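Local atomic coordinates of adenylate kinase (PDB entry 3BE4), a protein that probably transfers a phosphoryl group between ATP and AMP, as adenylate kinases do, and here holds the two-substrate mimic bis(adenosine)-5'-pentaphosphate. Residues 5-10 with 84-89; 16-21 with 116-121; 38-43 with 67-72; 133-138 with 156-161. All coordinates share one frame; numbering follows the deposited sequence.

Overall arrangement
Interactions 1 and 2 belong to the core and share the parallel sheet: strand 7-12 lies between strands 86-89 and 114-119, and Ile-116 N probably hydrogen-bonds to Ile-9 O. Interaction 1 is held by main-chain bonds between strands; interaction 2 has none across it and relies on Phe-118 packed under the phosphate-binding loop. Interaction 3, partly buried and about 21 Å from interaction 2 between centres, joins helices 36-45 and 66-78 through apolar side chains. Interactions 2 and 3 touch different parts of one bound bis(adenosine)-5'-pentaphosphate. Interaction 4 is a surface contact within the lid, about 24 Å from interaction 1 between centres, where a histidine and a carboxylate replace the apolar chemistry.

Interaction 1: residues 5-10 with 84-89; sequences KHNLIL and NGFVLD
Asn-7 and Phe-86 face each other on neighbouring strands, 7-10 and 86-89, which run in the same direction with their axes 16° apart. The backbone bonds alternate: Phe-86 N gives to His-6 O, Leu-8 N to Phe-86 O, Leu-88 N to Leu-8 O and Leu-10 N to Leu-88 O. In the last of these Leu-10 N lies 2.8 Å from Leu-88 O. Side chains pack tightly where the Asn-7 amide lies flat on the Phe-86 ring, the two planes only 6° apart. Asn-7 CB sits over the ring face, 3.9 Å from the centroid in a CH-pi contact, and Asn-7 CG comes within 3.4 Å of Phe-86 CE2. The ring gets there because Phe-86 CG stands between its own N and carbonyl carbon (chi1 55°); Asn-7 ND2 is held by Ser-111 O and Asp-110. On the other face of the sheet Val-87 CG2 presses on Leu-10 CG at 3.6 Å, beneath helix 18-29. Toward the chain start the contact thins. Lys-5 stretches its methylenes along Asn-84 and Gly-85, CG 3.7 Å from Gly-85 CA, and carries its ammonium to a salt bridge with Asp-110, while the Asn-84 side chain points away and is partly exposed. Adjacent parallel strands of this kind, with helices over both faces, form the core of the P-loop NTPase fold, the order here being 2-3-1-4-5.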
# COMPACT_ATOMS: atom_id res chain seq x y z
N LYS A 5 19.00 -2.78 1.27
CA LYS A 5 18.08 -2.70 0.12
C LYS A 5 17.35 -3.92 -0.19
O LYS A 5 17.92 -5.03 -0.23
CB LYS A 5 18.92 -2.31 -1.16
CG LYS A 5 18.12 -2.28 -2.49
CD LYS A 5 18.90 -1.64 -3.67
CE LYS A 5 18.13 -1.91 -4.95
NZ LYS A 5 18.75 -1.21 -6.12
N HIS A 6 16.01 -3.73 -0.39
CA HIS A 6 15.17 -4.75 -1.01
C HIS A 6 14.30 -4.04 -1.97
O HIS A 6 14.00 -2.86 -1.81
CB HIS A 6 14.20 -5.35 0.08
CG HIS A 6 14.89 -6.16 1.12
ND1 HIS A 6 15.54 -5.60 2.21
CD2 HIS A 6 15.04 -7.50 1.26
CE1 HIS A 6 16.09 -6.57 2.95
NE2 HIS A 6 15.78 -7.72 2.40
N ASN A 7 13.79 -4.77 -2.96
CA ASN A 7 12.82 -4.28 -3.95
C ASN A 7 11.61 -5.10 -3.74
O ASN A 7 11.51 -6.24 -4.19
CB ASN A 7 13.32 -4.40 -5.43
CG ASN A 7 14.50 -3.44 -5.69
OD1 ASN A 7 14.68 -2.50 -4.95
ND2 ASN A 7 15.27 -3.69 -6.74
N LEU A 8 10.63 -4.48 -3.08
CA LEU A 8 9.52 -5.26 -2.43
C LEU A 8 8.17 -4.77 -2.95
O LEU A 8 7.96 -3.61 -3.21
CB LEU A 8 9.33 -5.04 -0.94
CG LEU A 8 10.55 -5.36 -0.15
CD1 LEU A 8 10.29 -4.97 1.27
CD2 LEU A 8 10.89 -6.82 -0.23
N ILE A 9 7.27 -5.72 -3.15
CA ILE A 9 5.84 -5.37 -3.37
C ILE A 9 5.06 -6.01 -2.21
O ILE A 9 5.33 -7.14 -1.85
CB ILE A 9 5.35 -6.03 -4.69
CG1 ILE A 9 6.04 -5.39 -5.94
CG2 ILE A 9 3.83 -5.80 -4.90
CD1 ILE A 9 5.60 -6.00 -7.27
N LEU A 10 4.15 -5.25 -1.62
CA LEU A 10 3.15 -5.82 -0.71
C LEU A 10 1.79 -5.96 -1.47
O LEU A 10 1.32 -5.00 -2.11
CB LEU A 10 2.97 -4.88 0.44
CG LEU A 10 4.27 -4.54 1.22
CD1 LEU A 10 3.86 -3.78 2.44
CD2 LEU A 10 5.05 -5.75 1.55
N ASN A 84 17.80 3.10 -3.89
CA ASN A 84 18.14 2.50 -2.60
C ASN A 84 17.12 1.44 -2.09
O ASN A 84 17.16 1.01 -0.97
CB ASN A 84 18.45 3.55 -1.55
CG ASN A 84 19.88 4.13 -1.70
OD1 ASN A 84 20.74 3.54 -2.32
ND2 ASN A 84 20.08 5.27 -1.10
N GLY A 85 16.21 1.01 -2.96
CA GLY A 85 15.25 -0.00 -2.56
C GLY A 85 13.86 0.68 -2.45
O GLY A 85 13.72 1.88 -2.35
N PHE A 86 12.86 -0.21 -2.46
CA PHE A 86 11.51 0.40 -2.38
C PHE A 86 10.58 -0.70 -1.89
O PHE A 86 10.85 -1.89 -1.94
CB PHE A 86 11.05 0.78 -3.83
CG PHE A 86 11.07 -0.33 -4.87
CD1 PHE A 86 10.00 -1.20 -4.98
CD2 PHE A 86 12.12 -0.38 -5.85
CE1 PHE A 86 9.98 -2.22 -5.95
CE2 PHE A 86 12.10 -1.35 -6.85
CZ PHE A 86 11.02 -2.30 -6.91
N VAL A 87 9.47 -0.17 -1.32
CA VAL A 87 8.34 -1.05 -1.02
C VAL A 87 7.06 -0.43 -1.64
O VAL A 87 6.72 0.71 -1.38
CB VAL A 87 8.15 -1.30 0.51
CG1 VAL A 87 8.11 -0.01 1.38
CG2 VAL A 87 6.92 -2.18 0.71
N LEU A 88 6.53 -1.19 -2.59
CA LEU A 88 5.27 -0.79 -3.35
C LEU A 88 4.08 -1.36 -2.61
O LEU A 88 4.09 -2.47 -2.16
CB LEU A 88 5.33 -1.36 -4.78
CG LEU A 88 6.53 -0.96 -5.55
CD1 LEU A 88 6.49 -1.57 -7.00
CD2 LEU A 88 6.86 0.42 -5.58
N ASP A 89 3.04 -0.47 -2.41
CA ASP A 89 1.98 -0.80 -1.46
C ASP A 89 0.70 -0.34 -2.26
O ASP A 89 0.40 0.83 -2.52
CB ASP A 89 2.27 0.17 -0.25
CG ASP A 89 1.05 0.39 0.64
OD1 ASP A 89 -0.08 -0.19 0.39
OD2 ASP A 89 1.26 1.20 1.63

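Interaction 2: residues 16-21 with 116-121; sequences SGKGTQ and IYFEID. With AP5 (bis(adenosine)-5'-pentaphosphate), chain C.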
# COMPACT_ATOMS: atom_id res chain seq x y z
N SER A 16 -5.64 -4.23 4.68
CA SER A 16 -4.96 -5.36 5.25
C SER A 16 -3.75 -5.02 6.14
O SER A 16 -3.23 -5.97 6.74
CB SER A 16 -4.60 -6.40 4.15
OG SER A 16 -3.78 -5.73 3.13
N GLY A 17 -3.39 -3.76 6.11
CA GLY A 17 -2.33 -3.34 7.12
C GLY A 17 -1.01 -3.10 6.34
O GLY A 17 0.05 -2.90 7.03
N LYS A 18 -1.03 -2.92 5.02
CA LYS A 18 0.25 -2.67 4.24
C LYS A 18 0.82 -1.36 4.65
O LYS A 18 2.01 -1.35 4.95
CB LYS A 18 -0.12 -2.69 2.74
CG LYS A 18 -0.61 -4.02 2.44
CD LYS A 18 -0.76 -4.21 0.96
CE LYS A 18 -1.78 -3.27 0.29
NZ LYS A 18 -3.18 -3.16 0.85
N GLY A 19 0.10 -0.25 4.82
CA GLY A 19 0.79 1.05 5.06
C GLY A 19 1.27 0.95 6.45
O GLY A 19 2.39 1.57 6.73
N THR A 20 0.55 0.26 7.39
CA THR A 20 1.06 0.15 8.79
C THR A 20 2.43 -0.53 8.75
O THR A 20 3.37 -0.03 9.49
CB THR A 20 0.00 -0.69 9.60
OG1 THR A 20 -1.17 0.14 9.70
CG2 THR A 20 0.53 -0.93 11.04
N GLN A 21 2.55 -1.62 8.05
CA GLN A 21 3.87 -2.37 8.01
C GLN A 21 4.90 -1.52 7.30
O GLN A 21 6.09 -1.64 7.58
CB GLN A 21 3.65 -3.70 7.36
CG GLN A 21 2.75 -4.58 8.26
CD GLN A 21 3.30 -4.76 9.72
OE1 GLN A 21 4.55 -4.92 9.84
NE2 GLN A 21 2.45 -4.94 10.72
N ILE A 116 5.20 -9.88 -1.00
CA ILE A 116 4.67 -10.41 0.28
C ILE A 116 3.17 -10.24 0.19
O ILE A 116 2.64 -9.11 0.05
CB ILE A 116 5.18 -9.61 1.48
CG1 ILE A 116 6.68 -9.89 1.57
CG2 ILE A 116 4.56 -10.16 2.84
CD1 ILE A 116 7.44 -9.17 2.80
N TYR A 117 2.44 -11.35 0.37
CA TYR A 117 0.98 -11.32 0.21
C TYR A 117 0.37 -11.40 1.63
O TYR A 117 0.66 -12.31 2.42
CB TYR A 117 0.55 -12.54 -0.59
CG TYR A 117 -0.96 -12.79 -0.68
CD1 TYR A 117 -1.89 -11.76 -0.74
CD2 TYR A 117 -1.42 -14.09 -0.71
CE1 TYR A 117 -3.33 -12.04 -0.75
CE2 TYR A 117 -2.76 -14.36 -0.75
CZ TYR A 117 -3.68 -13.35 -0.75
OH TYR A 117 -5.00 -13.75 -0.82
N PHE A 118 -0.44 -10.40 1.97
CA PHE A 118 -1.02 -10.30 3.32
C PHE A 118 -2.35 -11.07 3.28
O PHE A 118 -3.31 -10.62 2.63
CB PHE A 118 -1.37 -8.83 3.63
CG PHE A 118 -0.17 -7.99 4.08
CD1 PHE A 118 1.09 -8.01 3.40
CD2 PHE A 118 -0.31 -7.15 5.18
CE1 PHE A 118 2.17 -7.20 3.88
CE2 PHE A 118 0.69 -6.34 5.60
CZ PHE A 118 1.99 -6.38 5.01
N GLU A 119 -2.38 -12.24 3.91
CA GLU A 119 -3.64 -13.02 3.89
C GLU A 119 -4.56 -12.58 5.01
O GLU A 119 -4.21 -12.59 6.16
CB GLU A 119 -3.34 -14.50 4.04
CG GLU A 119 -2.61 -14.99 2.88
CD GLU A 119 -2.47 -16.56 2.93
OE1 GLU A 119 -1.81 -17.06 3.88
OE2 GLU A 119 -3.00 -17.27 2.01
N ILE A 120 -5.78 -12.25 4.62
CA ILE A 120 -6.76 -11.74 5.67
C ILE A 120 -8.09 -11.81 5.01
O ILE A 120 -8.21 -11.57 3.82
CB ILE A 120 -6.41 -10.32 6.16
CG1 ILE A 120 -7.46 -9.81 7.16
CG2 ILE A 120 -6.28 -9.41 5.01
CD1 ILE A 120 -7.00 -8.54 7.93
N ASP A 121 -9.13 -12.10 5.82
CA ASP A 121 -10.46 -12.24 5.19
C ASP A 121 -11.30 -10.97 5.20
O ASP A 121 -11.01 -10.03 5.90
CB ASP A 121 -11.22 -13.23 6.04
CG ASP A 121 -11.26 -12.82 7.54
OD1 ASP A 121 -10.14 -12.75 8.21
OD2 ASP A 121 -12.36 -12.42 8.10
PA AP5 C . -5.14 3.01 -0.88
O1A AP5 C . -4.86 4.30 -0.09
O2A AP5 C . -4.05 2.08 -1.14
O3A AP5 C . -6.36 2.24 -0.20
PB AP5 C . -6.73 0.69 -0.17
O1B AP5 C . -6.22 0.00 -1.34
O2B AP5 C . -8.22 0.62 0.20
O3B AP5 C . -5.81 0.23 1.16
PG AP5 C . -5.67 0.92 2.56
O1G AP5 C . -7.04 1.20 3.07
O2G AP5 C . -4.70 2.02 2.39
O3G AP5 C . -5.06 -0.34 3.29
PD AP5 C . -3.62 -0.68 3.99
O1D AP5 C . -2.71 0.45 3.73
O2D AP5 C . -3.30 -2.05 3.57
O3D AP5 C . -4.03 -0.79 5.53
PE AP5 C . -3.64 0.20 6.72
O1E AP5 C . -4.10 1.52 6.40
O2E AP5 C . -2.19 0.03 7.13
O5F AP5 C . -5.76 3.32 -2.32
C5F AP5 C . -6.76 4.36 -2.28
C4F AP5 C . -7.54 4.16 -3.64
O4F AP5 C . -6.78 4.78 -4.64
C3F AP5 C . -7.81 2.78 -4.13
O3F AP5 C . -8.96 2.22 -3.53
C2F AP5 C . -8.04 3.14 -5.61
O2F AP5 C . -9.30 3.90 -5.78
C1F AP5 C . -6.90 4.10 -5.91
N9A AP5 C . -5.71 3.38 -6.25
C8A AP5 C . -4.56 3.33 -5.41
N7A AP5 C . -3.61 2.61 -5.99
C5A AP5 C . -4.10 2.23 -7.26
C6A AP5 C . -3.51 1.53 -8.29
N6A AP5 C . -2.34 0.87 -8.30
N1A AP5 C . -4.35 1.35 -9.42
C2A AP5 C . -5.53 1.94 -9.44
N3A AP5 C . -6.14 2.64 -8.46
C4A AP5 C . -5.32 2.85 -7.33
O5J AP5 C . -4.45 -0.47 7.89
C5J AP5 C . -5.95 -0.35 7.94
C4J AP5 C . -6.30 -0.30 9.44
O4J AP5 C . -5.95 -1.49 10.18
C3J AP5 C . -5.72 0.94 10.13
O3J AP5 C . -6.66 1.44 11.06
C2J AP5 C . -4.62 0.25 10.87
O2J AP5 C . -4.29 0.95 12.06
C1J AP5 C . -5.08 -1.06 11.36
N9B AP5 C . -4.17 -2.15 11.48
C8B AP5 C . -3.02 -2.38 10.73
N7B AP5 C . -2.49 -3.55 11.12
C5B AP5 C . -3.28 -4.08 12.12
C6B AP5 C . -3.32 -5.34 12.78
N6B AP5 C . -2.37 -6.24 12.54
N1B AP5 C . -4.30 -5.55 13.70
C2B AP5 C . -5.33 -4.61 13.86
N3B AP5 C . -5.39 -3.42 13.19
C4B AP5 C . -4.42 -3.19 12.24
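Aromatic and aliphatic contacts carry the meeting of Phe-118 with residues 16-21. Lys-18 CG stands over the Phe-118 ring, 4.1 Å from its centroid and just 7° off the normal, in a CH-pi contact. At the ring's edge Ser-16 O lies 3.5 Å from Phe-118 CD2, and Gln-21 CG is 3.8 Å from Phe-118 CZ. Ile-120 adds its CG2 methyl against Ser-16 CB, next to Ile-125 of helix 122-130. Helix 206-216 also packs on Phe-118, through Ile-213, and takes the Gln-21 amide in hydrogen bonds from Gln-21 NE2 to Pro-206 O and between Gln-21 OE1 and Thr-210.

Residues 16-21 are the end of the P-loop and the first turn of its helix, with Gly-17 at the N-cap, so this packing lies directly behind a phosphate site.

Polar contacts turn to the other side, toward the inhibitor. Gly-17 N donates a hydrogen bond to AP5 O2D. Lys-18 N gives a second to AP5 O2D at 2.8 Å, and Lys-18 NZ a third to AP5 O2D at 2.9 Å. The lysine chain bends at chi3 and chi4 (-63° and -51°), which curls NZ back to that oxygen while CG remains on the phenylalanine. Gly-19 N bonds to O1D. One phosphate further along, Thr-20 grips O2E twice, through its backbone N and through OG1, each 2.8 Å away. Backbone N-H groups at the start of a helix, together with a lysine ammonium, would favour the negative charge gathered there. Ser-16 OG turns instead to Ala-13 O, within the loop.

Interaction 3: residues 38-43 with 67-72; sequences DMLREA and EIVLGL. With AP5 (bis(adenosine)-5'-pentaphosphate), chain C.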
# COMPACT_ATOMS: atom_id res chain seq x y z
N ASP A 38 -1.74 6.80 -1.41
CA ASP A 38 -1.32 8.08 -0.82
C ASP A 38 -0.84 9.07 -1.85
O ASP A 38 -1.07 10.28 -1.65
CB ASP A 38 -0.12 7.84 0.13
CG ASP A 38 -0.43 6.98 1.39
OD1 ASP A 38 -1.69 6.70 1.81
OD2 ASP A 38 0.63 6.56 2.07
N MET A 39 -0.15 8.65 -2.90
CA MET A 39 0.33 9.44 -4.04
C MET A 39 -0.83 10.11 -4.79
O MET A 39 -0.80 11.29 -5.13
CB MET A 39 1.22 8.65 -5.00
CG MET A 39 2.53 8.17 -4.40
SD MET A 39 3.25 6.61 -5.17
CE MET A 39 3.42 7.12 -6.89
N LEU A 40 -1.89 9.34 -5.00
CA LEU A 40 -3.11 9.94 -5.55
C LEU A 40 -3.75 10.95 -4.64
O LEU A 40 -4.11 12.01 -5.18
CB LEU A 40 -4.13 8.83 -5.90
CG LEU A 40 -3.74 7.98 -7.12
CD1 LEU A 40 -4.66 6.73 -7.12
CD2 LEU A 40 -3.89 8.73 -8.45
N ARG A 41 -3.91 10.70 -3.33
CA ARG A 41 -4.46 11.64 -2.38
C ARG A 41 -3.55 12.88 -2.35
O ARG A 41 -4.06 14.01 -2.36
CB ARG A 41 -4.58 11.07 -0.99
CG ARG A 41 -5.82 10.22 -0.98
CD ARG A 41 -6.53 10.01 0.31
NE ARG A 41 -6.12 8.73 0.49
CZ ARG A 41 -6.64 7.59 0.00
NH1 ARG A 41 -5.77 6.79 0.22
NH2 ARG A 41 -7.91 7.22 -0.56
N GLU A 42 -2.22 12.72 -2.37
CA GLU A 42 -1.32 13.93 -2.56
C GLU A 42 -1.48 14.66 -3.94
O GLU A 42 -1.35 15.92 -4.03
CB GLU A 42 0.14 13.54 -2.41
CG GLU A 42 1.12 14.67 -2.38
CD GLU A 42 2.51 14.24 -2.86
OE1 GLU A 42 2.83 13.03 -2.88
OE2 GLU A 42 3.29 15.12 -3.26
N ALA A 43 -1.71 13.93 -5.01
CA ALA A 43 -1.99 14.60 -6.32
C ALA A 43 -3.33 15.35 -6.29
O ALA A 43 -3.45 16.46 -6.88
CB ALA A 43 -1.94 13.66 -7.49
N GLU A 67 -2.78 3.60 -16.69
CA GLU A 67 -1.80 4.48 -17.26
C GLU A 67 -1.47 5.64 -16.31
O GLU A 67 -0.34 6.09 -16.26
CB GLU A 67 -2.24 4.91 -18.69
CG GLU A 67 -3.68 5.45 -18.99
CD GLU A 67 -4.87 4.90 -18.20
OE1 GLU A 67 -5.20 3.67 -18.29
OE2 GLU A 67 -5.46 5.76 -17.48
N ILE A 68 -2.45 6.11 -15.60
CA ILE A 68 -2.26 7.19 -14.66
C ILE A 68 -1.31 6.69 -13.52
O ILE A 68 -0.33 7.39 -13.16
CB ILE A 68 -3.62 7.57 -14.06
CG1 ILE A 68 -4.39 8.30 -15.19
CG2 ILE A 68 -3.46 8.56 -12.91
CD1 ILE A 68 -5.88 8.58 -14.87
N VAL A 69 -1.62 5.55 -12.91
CA VAL A 69 -0.78 5.12 -11.86
C VAL A 69 0.58 4.66 -12.33
O VAL A 69 1.60 4.89 -11.66
CB VAL A 69 -1.49 4.14 -10.98
CG1 VAL A 69 -0.58 3.72 -9.95
CG2 VAL A 69 -2.77 4.80 -10.42
N LEU A 70 0.66 3.99 -13.50
CA LEU A 70 2.00 3.64 -14.02
C LEU A 70 2.85 4.94 -14.25
O LEU A 70 4.04 4.93 -13.97
CB LEU A 70 1.81 2.95 -15.37
CG LEU A 70 1.60 1.44 -15.12
CD1 LEU A 70 0.92 0.73 -16.37
CD2 LEU A 70 2.88 0.69 -14.75
N GLY A 71 2.20 6.03 -14.64
CA GLY A 71 2.89 7.34 -14.87
C GLY A 71 3.50 7.81 -13.57
O GLY A 71 4.64 8.28 -13.54
N LEU A 72 2.71 7.71 -12.52
CA LEU A 72 3.18 8.24 -11.19
C LEU A 72 4.29 7.36 -10.68
O LEU A 72 5.29 7.93 -10.10
CB LEU A 72 2.07 8.26 -10.14
CG LEU A 72 0.89 9.20 -10.43
CD1 LEU A 72 -0.18 8.95 -9.33
CD2 LEU A 72 1.41 10.61 -10.52
PA AP5 C . -5.14 3.01 -0.88
O1A AP5 C . -4.86 4.30 -0.09
O2A AP5 C . -4.05 2.08 -1.14
O3A AP5 C . -6.36 2.24 -0.20
PB AP5 C . -6.73 0.69 -0.17
O1B AP5 C . -6.22 0.00 -1.34
O2B AP5 C . -8.22 0.62 0.20
O3B AP5 C . -5.81 0.23 1.16
PG AP5 C . -5.67 0.92 2.56
O1G AP5 C . -7.04 1.20 3.07
O2G AP5 C . -4.70 2.02 2.39
O3G AP5 C . -5.06 -0.34 3.29
PD AP5 C . -3.62 -0.68 3.99
O1D AP5 C . -2.71 0.45 3.73
O2D AP5 C . -3.30 -2.05 3.57
O3D AP5 C . -4.03 -0.79 5.53
PE AP5 C . -3.64 0.20 6.72
O1E AP5 C . -4.10 1.52 6.40
O2E AP5 C . -2.19 0.03 7.13
O5F AP5 C . -5.76 3.32 -2.32
C5F AP5 C . -6.76 4.36 -2.28
C4F AP5 C . -7.54 4.16 -3.64
O4F AP5 C . -6.78 4.78 -4.64
C3F AP5 C . -7.81 2.78 -4.13
O3F AP5 C . -8.96 2.22 -3.53
C2F AP5 C . -8.04 3.14 -5.61
O2F AP5 C . -9.30 3.90 -5.78
C1F AP5 C . -6.90 4.10 -5.91
N9A AP5 C . -5.71 3.38 -6.25
C8A AP5 C . -4.56 3.33 -5.41
N7A AP5 C . -3.61 2.61 -5.99
C5A AP5 C . -4.10 2.23 -7.26
C6A AP5 C . -3.51 1.53 -8.29
N6A AP5 C . -2.34 0.87 -8.30
N1A AP5 C . -4.35 1.35 -9.42
C2A AP5 C . -5.53 1.94 -9.44
N3A AP5 C . -6.14 2.64 -8.46
C4A AP5 C . -5.32 2.85 -7.33
O5J AP5 C . -4.45 -0.47 7.89
C5J AP5 C . -5.95 -0.35 7.94
C4J AP5 C . -6.30 -0.30 9.44
O4J AP5 C . -5.95 -1.49 10.18
C3J AP5 C . -5.72 0.94 10.13
O3J AP5 C . -6.66 1.44 11.06
C2J AP5 C . -4.62 0.25 10.87
O2J AP5 C . -4.29 0.95 12.06
C1J AP5 C . -5.08 -1.06 11.36
N9B AP5 C . -4.17 -2.15 11.48
C8B AP5 C . -3.02 -2.38 10.73
N7B AP5 C . -2.49 -3.55 11.12
C5B AP5 C . -3.28 -4.08 12.12
C6B AP5 C . -3.32 -5.34 12.78
N6B AP5 C . -2.37 -6.24 12.54
N1B AP5 C . -4.30 -5.55 13.70
C2B AP5 C . -5.33 -4.61 13.86
N3B AP5 C . -5.39 -3.42 13.19
C4B AP5 C . -4.42 -3.19 12.24
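Leu-40 and Leu-72 meet at about a right angle, Leu-40 CD2 touching Leu-72 CD1 at 3.8 Å. The helices 38-43 and 67-72 are themselves nearly perpendicular (93°) with axes 11.2 Å apart, a spacing that leaves the junction to long side chains. Leu-72 is the main projection from its helix and is received between Leu-40 and Met-39. On one flank Met-39 slides past it in the opposite direction: the chain bends at chi3 (58°), and the CE methyl settles 3.7 Å from Leu-72 CB. On the other, the two branches of Leu-40 part company. CD2 faces Leu-72 and, more distantly, Ile-68 CG2, whereas CD1 turns toward Val-69 and the inhibitor. Leu-40 CD1 lies 3.6 Å from AP5 N9A. Val-69, in one of its two conformers, completes this apolar wall with its methyls against the same adenine. Behind Leu-40 stand Ile-58 of helix 52-60 and Val-64. Arg-41, next along the helix, takes no part in the junction; its NH1 reaches O1A of the inhibitor at 2.7 Å, with that oxygen near the guanidinium plane. No hydrogen bond joins residues 38-43 to 67-72. The contact is therefore purely apolar, consistent with a site that grips one nucleoside by shape on its base and keeps charge for the phosphate, as in the AMP-binding region of adenylate kinases.

Interaction 4: residues 133-138 with 156-161; sequences CTHPAS and DVTGEP
Within the adenylate kinase lid, the small region that closes over the phosphates in this family, His-135 meets Thr-158 and Glu-160. His-135 lies near the end of the 132-134 strand region, and its partners lie in the loop between strand 141-143 and helix 170-184. The central link is a His-carboxylate hydrogen bond: His-135 NE2 gives its proton to Glu-160 OE1 at 2.9 Å, with an angle of 157° at the hydrogen. The carboxylate oxygen lies close to the imidazole plane, but the nitrogen approaches it from above the carboxylate, 35° out of that plane; the two flat groups are turned 44° against each other. At the far side of the ring His-135 ND1 shares a hydrogen bond with Ser-138 OG, 2.7 Å away, so both ring nitrogens are engaged and the ring's rotation is fixed. A negative carboxylate at NE2 could favour a positively charged imidazole. Thr-158 comes from the opposite direction, its CG2 methyl 3.9 Å from His-135 CE1, while its OG1 accepts from Glu-160 N in an ST turn that fixes the glutamate's backbone. Asp-155 holds Thr-158 N in turn, and Ser-138 OG also takes the N-H of Arg-140. Beside the ring Pro-136 CD packs on Pro-161 O at 3.8 Å. Most residues here are exposed, and water 1 spans residues 133-138 and 156-161: its oxygen donates to Glu-160 OE1 at 3.2 Å and accepts weakly from Ala-137 N at the same distance.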
# COMPACT_ATOMS: atom_id res chain seq x y z
N CYS A 133 -8.20 5.77 11.53
CA CYS A 133 -8.11 7.23 11.18
C CYS A 133 -6.68 7.58 10.77
O CYS A 133 -5.72 6.77 11.02
CB CYS A 133 -8.40 8.10 12.39
SG CYS A 133 -7.82 7.57 13.89
N THR A 134 -6.55 8.71 10.09
CA THR A 134 -5.34 8.92 9.35
C THR A 134 -4.81 10.33 9.59
O THR A 134 -5.59 11.25 9.81
CB THR A 134 -5.63 8.85 7.88
OG1 THR A 134 -6.20 7.51 7.59
CG2 THR A 134 -4.32 9.12 7.06
N HIS A 135 -3.47 10.46 9.76
CA HIS A 135 -2.88 11.81 9.66
C HIS A 135 -2.68 12.21 8.19
O HIS A 135 -1.82 11.62 7.45
CB HIS A 135 -1.58 11.71 10.48
CG HIS A 135 -0.84 13.01 10.44
ND1 HIS A 135 0.42 13.15 9.90
CD2 HIS A 135 -1.27 14.26 10.78
CE1 HIS A 135 0.79 14.43 10.01
NE2 HIS A 135 -0.20 15.12 10.56
N PRO A 136 -3.50 13.16 7.66
CA PRO A 136 -3.48 13.40 6.20
C PRO A 136 -2.14 13.85 5.61
O PRO A 136 -1.83 13.45 4.52
CB PRO A 136 -4.63 14.43 5.97
CG PRO A 136 -5.06 14.88 7.35
CD PRO A 136 -4.50 13.99 8.38
N ALA A 137 -1.30 14.57 6.37
CA ALA A 137 -0.08 15.14 5.73
C ALA A 137 0.96 14.08 5.52
O ALA A 137 1.79 14.17 4.60
CB ALA A 137 0.52 16.21 6.67
N SER A 138 0.99 13.05 6.39
CA SER A 138 2.08 12.04 6.38
C SER A 138 1.55 10.72 5.91
O SER A 138 2.31 9.88 5.39
CB SER A 138 2.67 11.75 7.73
OG SER A 138 1.71 11.12 8.60
N ASP A 156 0.85 11.14 16.50
CA ASP A 156 1.95 10.96 17.48
C ASP A 156 3.14 11.86 17.19
O ASP A 156 3.85 12.23 18.13
CB ASP A 156 2.49 9.53 17.33
CG ASP A 156 1.57 8.48 17.91
OD1 ASP A 156 0.60 8.82 18.62
OD2 ASP A 156 1.90 7.27 17.81
N VAL A 157 3.40 12.14 15.93
CA VAL A 157 4.63 12.87 15.54
C VAL A 157 4.36 14.38 15.59
O VAL A 157 5.14 15.15 16.24
CB VAL A 157 5.21 12.43 14.19
CG1 VAL A 157 6.51 13.28 13.87
CG2 VAL A 157 5.55 10.97 14.13
N THR A 158 3.29 14.82 14.92
CA THR A 158 2.97 16.31 14.77
C THR A 158 1.95 16.90 15.74
O THR A 158 1.85 18.13 15.85
CB THR A 158 2.45 16.62 13.42
OG1 THR A 158 1.16 15.94 13.28
CG2 THR A 158 3.43 16.08 12.31
N GLY A 159 1.18 16.07 16.44
CA GLY A 159 0.09 16.57 17.26
C GLY A 159 -1.09 17.07 16.43
O GLY A 159 -2.02 17.63 17.01
N GLU A 160 -1.11 16.86 15.11
CA GLU A 160 -2.14 17.42 14.27
C GLU A 160 -3.34 16.42 14.30
O GLU A 160 -3.17 15.27 14.71
CB GLU A 160 -1.65 17.59 12.89
CG GLU A 160 -0.61 18.83 12.72
CD GLU A 160 0.15 18.81 11.42
OE1 GLU A 160 -0.06 17.98 10.47
OE2 GLU A 160 1.01 19.76 11.30
N PRO A 161 -4.53 16.92 13.95
CA PRO A 161 -5.73 16.06 14.12
C PRO A 161 -5.64 14.85 13.17
O PRO A 161 -5.12 14.93 11.99
CB PRO A 161 -6.85 16.96 13.62
CG PRO A 161 -6.33 18.44 13.78
CD PRO A 161 -4.87 18.29 13.49
O HOH W 1 -2.26 16.72 8.57